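Local coordinates for pectinesterase 1 (Solanum lycopersicum, PDB 1XG2), which hydrolyses the methyl esters of pectin, releasing methanol, and may prepare plant cell walls for softening during fruit ripening, at residues Arg221-Tyr226 with Ala246-Asp251; Gln184-Pro189 with Tyr226-Val231. One frame throughout, in Å; residues are numbered along the deposited sequence.

Interaction 1 of 2, residues Arg221-Tyr226 with Ala246-Asp251; sequences RPWKEY and AEWDGD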
# COMPACT_ATOMS: atom_id res chain seq x y z
N ARG A 221 -7.00 -2.76 -13.00
CA ARG A 221 -6.55 -1.87 -14.05
C ARG A 221 -5.24 -1.20 -13.59
O ARG A 221 -5.02 -1.03 -12.38
CB ARG A 221 -7.62 -0.83 -14.41
CG ARG A 221 -8.11 0.05 -13.27
CD ARG A 221 -9.16 1.06 -13.71
NE ARG A 221 -9.49 2.02 -12.67
CZ ARG A 221 -10.07 3.20 -12.90
NH1 ARG A 221 -10.40 3.58 -14.14
NH2 ARG A 221 -10.31 4.01 -11.89
N PRO A 222 -4.34 -0.92 -14.53
CA PRO A 222 -3.00 -0.41 -14.20
C PRO A 222 -2.91 1.08 -13.90
O PRO A 222 -2.67 1.90 -14.77
CB PRO A 222 -2.18 -0.78 -15.44
CG PRO A 222 -3.19 -0.76 -16.57
CD PRO A 222 -4.50 -1.19 -15.97
N TRP A 223 -3.10 1.41 -12.62
CA TRP A 223 -3.00 2.78 -12.13
C TRP A 223 -1.64 3.34 -12.51
O TRP A 223 -1.53 4.50 -12.94
CB TRP A 223 -3.20 2.80 -10.61
CG TRP A 223 -3.10 4.13 -9.91
CD1 TRP A 223 -3.25 5.36 -10.46
CD2 TRP A 223 -2.84 4.34 -8.51
NE1 TRP A 223 -3.08 6.33 -9.50
CE2 TRP A 223 -2.84 5.73 -8.29
CE3 TRP A 223 -2.59 3.49 -7.43
CZ2 TRP A 223 -2.60 6.29 -7.03
CZ3 TRP A 223 -2.35 4.04 -6.18
CH2 TRP A 223 -2.36 5.43 -5.99
N LYS A 224 -0.60 2.51 -12.36
CA LYS A 224 0.76 2.94 -12.68
C LYS A 224 1.43 1.99 -13.64
O LYS A 224 0.94 0.89 -13.89
CB LYS A 224 1.60 3.11 -11.41
CG LYS A 224 1.02 4.11 -10.41
CD LYS A 224 1.15 5.55 -10.94
CE LYS A 224 0.35 6.53 -10.13
NZ LYS A 224 1.14 7.07 -9.01
N GLU A 225 2.56 2.43 -14.19
CA GLU A 225 3.13 1.85 -15.40
C GLU A 225 3.59 0.40 -15.22
O GLU A 225 3.48 -0.41 -16.16
CB GLU A 225 4.30 2.73 -15.86
CG GLU A 225 4.74 2.48 -17.29
CD GLU A 225 5.92 3.37 -17.70
OE1 GLU A 225 6.43 3.19 -18.82
OE2 GLU A 225 6.34 4.23 -16.90
N TYR A 226 4.11 0.10 -14.04
CA TYR A 226 4.55 -1.24 -13.70
C TYR A 226 3.64 -1.96 -12.70
O TYR A 226 4.10 -2.74 -11.87
CB TYR A 226 6.00 -1.19 -13.21
CG TYR A 226 6.92 -0.81 -14.35
CD1 TYR A 226 7.12 0.51 -14.70
CD2 TYR A 226 7.53 -1.79 -15.12
CE1 TYR A 226 7.96 0.86 -15.78
CE2 TYR A 226 8.36 -1.45 -16.18
CZ TYR A 226 8.57 -0.13 -16.51
OH TYR A 226 9.39 0.19 -17.56
N ALA A 246 -8.89 -4.45 -17.12
CA ALA A 246 -9.32 -3.27 -17.85
C ALA A 246 -8.18 -2.28 -18.05
O ALA A 246 -7.26 -2.16 -17.23
CB ALA A 246 -10.47 -2.59 -17.13
N GLU A 247 -8.27 -1.55 -19.15
CA GLU A 247 -7.37 -0.45 -19.42
C GLU A 247 -7.54 0.64 -18.37
O GLU A 247 -8.65 0.85 -17.83
CB GLU A 247 -7.67 0.11 -20.81
CG GLU A 247 -7.35 -0.87 -21.93
CD GLU A 247 -7.73 -0.33 -23.32
OE1 GLU A 247 -8.28 0.78 -23.39
OE2 GLU A 247 -7.46 -1.03 -24.31
N TRP A 248 -6.45 1.33 -18.07
CA TRP A 248 -6.49 2.56 -17.30
C TRP A 248 -6.76 3.74 -18.23
O TRP A 248 -7.65 4.54 -17.98
CB TRP A 248 -5.16 2.78 -16.57
CG TRP A 248 -5.12 4.04 -15.76
CD1 TRP A 248 -4.56 5.23 -16.12
CD2 TRP A 248 -5.67 4.23 -14.44
NE1 TRP A 248 -4.72 6.15 -15.11
CE2 TRP A 248 -5.40 5.56 -14.07
CE3 TRP A 248 -6.34 3.40 -13.54
CZ2 TRP A 248 -5.80 6.09 -12.86
CZ3 TRP A 248 -6.74 3.93 -12.33
CH2 TRP A 248 -6.46 5.26 -11.99
N ASP A 249 -5.94 3.85 -19.28
CA ASP A 249 -6.04 4.94 -20.24
C ASP A 249 -5.46 4.47 -21.56
O ASP A 249 -4.24 4.57 -21.80
CB ASP A 249 -5.27 6.16 -19.73
CG ASP A 249 -5.42 7.38 -20.63
OD1 ASP A 249 -4.68 8.36 -20.43
OD2 ASP A 249 -6.26 7.44 -21.55
N GLY A 250 -6.31 3.92 -22.41
CA GLY A 250 -5.87 3.34 -23.67
C GLY A 250 -4.80 2.29 -23.45
O GLY A 250 -4.97 1.36 -22.65
N ASP A 251 -3.67 2.46 -24.14
CA ASP A 251 -2.60 1.47 -24.09
C ASP A 251 -1.53 1.73 -23.00
O ASP A 251 -0.50 1.07 -22.97
CB ASP A 251 -1.95 1.32 -25.48
CG ASP A 251 -1.14 2.53 -25.91
OD1 ASP A 251 -0.99 3.51 -25.14
OD2 ASP A 251 -0.59 2.57 -27.04
O HOH W 1 -10.65 2.21 -16.82
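A water molecule bridges Arg221 and Glu247, donating to Glu247 O at 2.6 Å and accepting from Arg221 NH1 in the plane of the guanidinium. The two loops it joins belong to the parallel beta-helix of the pectinesterase domain, one following strand 217-220 and the other strand 235-236. By similarity to relatives, Arg221 and Trp223 bind substrate, so the contact probably forms part of the pectin-binding cleft. CG of Arg221 sits between the backbone N and the carbonyl carbon (chi1 57°), and from there the extended chain runs past the CE3-CZ3 border of the Trp248 indole. Arg221 CG meets that ring at its edge, whereas Trp248 CZ3 comes over one face of the guanidinium, 3.4 Å from Arg221 NE. The planes are 52° apart, too steep for a flat stack. NE also forms a salt bridge with Asp153, the predicted nucleophile, so Trp248 probably belongs to the second shell of the active site. Trp223 approaches the same indole differently: its CA stands over the six-membered ring in a CH-pi contact, 3.8 Å from the centroid. The two tryptophan side chains then run side by side in the same direction, with Trp223 CD1 3.6 Å from Trp248 CH2 and the rings oblique to each other. An alanine in place of Trp248 would probably open a gap beneath Trp223 CA and leave the Arg221 chain freer to turn away from Asp153. Trp223 itself packs on Asp117 of the inhibitor chain. Pro222, the centre of an inverse gamma turn, brings its O to 3.2 Å from Trp248 CB. Buried Ala246 O has no hydrogen-bonding partner in the model and faces only carbon here, with Arg221 CB at 3.1 Å and Pro222 CD at 3.2 Å.

Interaction 2 of 2, residues Gln184-Pro189 with Tyr226-Val231; sequences QGRTDP and YSRTVV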
# COMPACT_ATOMS: atom_id res chain seq x y z
N GLN A 184 -3.29 -1.56 -8.81
CA GLN A 184 -1.96 -1.68 -8.21
C GLN A 184 -1.06 -0.59 -8.81
O GLN A 184 -1.02 -0.44 -10.01
CB GLN A 184 -1.40 -3.08 -8.46
CG GLN A 184 -0.41 -3.56 -7.39
CD GLN A 184 0.92 -2.85 -7.46
OE1 GLN A 184 1.58 -2.60 -6.43
NE2 GLN A 184 1.34 -2.50 -8.67
N GLY A 185 -0.36 0.13 -7.96
CA GLY A 185 0.33 1.35 -8.34
C GLY A 185 1.85 1.31 -8.28
O GLY A 185 2.47 2.29 -7.84
N ARG A 186 2.47 0.20 -8.69
CA ARG A 186 3.93 0.13 -8.81
C ARG A 186 4.40 0.93 -10.01
O ARG A 186 4.06 0.64 -11.15
CB ARG A 186 4.43 -1.32 -8.92
CG ARG A 186 5.96 -1.41 -8.92
CD ARG A 186 6.52 -2.82 -8.88
NE ARG A 186 6.45 -3.45 -10.20
CZ ARG A 186 7.29 -4.35 -10.68
NH1 ARG A 186 8.31 -4.80 -9.97
NH2 ARG A 186 7.11 -4.82 -11.92
N THR A 187 5.22 1.94 -9.73
CA THR A 187 5.65 2.94 -10.69
C THR A 187 6.97 2.54 -11.36
O THR A 187 7.28 2.99 -12.45
CB THR A 187 5.83 4.27 -9.93
OG1 THR A 187 4.53 4.77 -9.56
CG2 THR A 187 6.42 5.35 -10.80
N ASP A 188 7.71 1.67 -10.69
CA ASP A 188 9.13 1.49 -10.95
C ASP A 188 9.44 -0.00 -10.82
O ASP A 188 9.12 -0.62 -9.82
CB ASP A 188 9.85 2.36 -9.92
CG ASP A 188 11.37 2.26 -9.96
OD1 ASP A 188 11.98 1.38 -10.59
OD2 ASP A 188 12.04 3.09 -9.30
N PRO A 189 10.05 -0.60 -11.85
CA PRO A 189 10.30 -2.03 -11.88
C PRO A 189 11.38 -2.51 -10.90
O PRO A 189 11.52 -3.71 -10.72
CB PRO A 189 10.74 -2.26 -13.31
CG PRO A 189 11.34 -1.02 -13.72
CD PRO A 189 10.54 0.06 -13.07
N TYR A 226 4.11 0.10 -14.04
CA TYR A 226 4.55 -1.24 -13.70
C TYR A 226 3.64 -1.96 -12.70
O TYR A 226 4.10 -2.74 -11.87
CB TYR A 226 6.00 -1.19 -13.21
CG TYR A 226 6.92 -0.81 -14.35
CD1 TYR A 226 7.12 0.51 -14.70
CD2 TYR A 226 7.53 -1.79 -15.12
CE1 TYR A 226 7.96 0.86 -15.78
CE2 TYR A 226 8.36 -1.45 -16.18
CZ TYR A 226 8.57 -0.13 -16.51
OH TYR A 226 9.39 0.19 -17.56
N SER A 227 2.33 -1.72 -12.83
CA SER A 227 1.29 -2.38 -12.04
C SER A 227 1.57 -3.88 -12.01
O SER A 227 1.87 -4.48 -13.04
CB SER A 227 -0.10 -2.12 -12.65
OG SER A 227 -1.15 -2.47 -11.77
N ARG A 228 1.50 -4.48 -10.83
CA ARG A 228 1.84 -5.89 -10.68
C ARG A 228 0.90 -6.58 -9.72
O ARG A 228 0.93 -6.33 -8.52
CB ARG A 228 3.28 -6.05 -10.23
CG ARG A 228 3.70 -7.50 -10.08
CD ARG A 228 5.16 -7.75 -10.27
NE ARG A 228 5.88 -7.32 -9.08
CZ ARG A 228 6.92 -7.94 -8.56
NH1 ARG A 228 7.43 -9.03 -9.13
NH2 ARG A 228 7.48 -7.47 -7.46
N THR A 229 0.08 -7.48 -10.27
CA THR A 229 -0.99 -8.12 -9.55
C THR A 229 -1.14 -9.56 -10.03
O THR A 229 -1.12 -9.82 -11.24
CB THR A 229 -2.30 -7.36 -9.78
OG1 THR A 229 -2.16 -6.01 -9.32
CG2 THR A 229 -3.45 -7.94 -8.98
N VAL A 230 -1.28 -10.48 -9.09
CA VAL A 230 -1.51 -11.88 -9.41
C VAL A 230 -2.64 -12.41 -8.56
O VAL A 230 -2.71 -12.14 -7.35
CB VAL A 230 -0.27 -12.74 -9.21
CG1 VAL A 230 -0.59 -14.21 -9.37
CG2 VAL A 230 0.80 -12.33 -10.18
N VAL A 231 -3.53 -13.13 -9.22
CA VAL A 231 -4.67 -13.75 -8.56
C VAL A 231 -4.49 -15.25 -8.76
O VAL A 231 -4.47 -15.72 -9.89
CB VAL A 231 -5.99 -13.30 -9.19
CG1 VAL A 231 -7.15 -14.06 -8.55
CG2 VAL A 231 -6.17 -11.78 -9.07
O HOH W 2 -4.07 -3.95 -10.41
O HOH W 3 5.00 -4.92 -13.89
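Arg186 NE donates to Tyr226 O at 3.0 Å along an almost straight N-H...O line (175°), with the oxygen in the guanidinium plane. A bend at chi3 (78°) swings the end of the otherwise extended Arg186 side chain round to this carbonyl. Farther along, Ser227 OG gives its proton to Gln184 O at 2.7 Å, tilted out of the carbonyl plane, and is also hydrogen-bonded to Tyr259 OH. Tyr226 N makes a weak bond back to Arg186 O. Water 3 accepts from Arg186 NH2, and water 2 links Gln184 N to Thr229 OG1. The Arg186 guanidinium lies flat on that of Arg228, their centres 4.2 Å apart and planes at 14°. The like charges of this stack are probably eased by separate carbonyl partners, Gln191 O for Arg186 NH1 and Thr193 O for Arg228 NH2. Outermost, the Pro189 ring covers one face of Tyr226, its CD almost directly above the ring centroid at 3.7 Å. Beyond the contact, Thr187 and Asp188 pack against Arg14 and Phe109 of the inhibitor chain. Within the beta-helix, the turn leaving strand 179-184 is thus fastened to the start of strand 228-232, which runs parallel between strands 194-198 and 258-262.

How the interactions relate
From the N terminus the chain reaches 184-189 first, at the end of strand 179-184, then passes strands 194-198, 201-204 and 217-220 before returning at 226-231, where interaction 2 closes a loop of 36 intervening residues. Segment 221-226 precedes that return and shares Tyr226 with it; after 19 intervening residues, 246-251 comes back to close interaction 1. The segments therefore alternate, and the two closures cross instead of nesting. Together they tie three successive turns of the beta-helix. Lys224 joins them directly, its CG lying 3.5 Å from Gly185 O, while Pro222 CA packs on Ser227 OG.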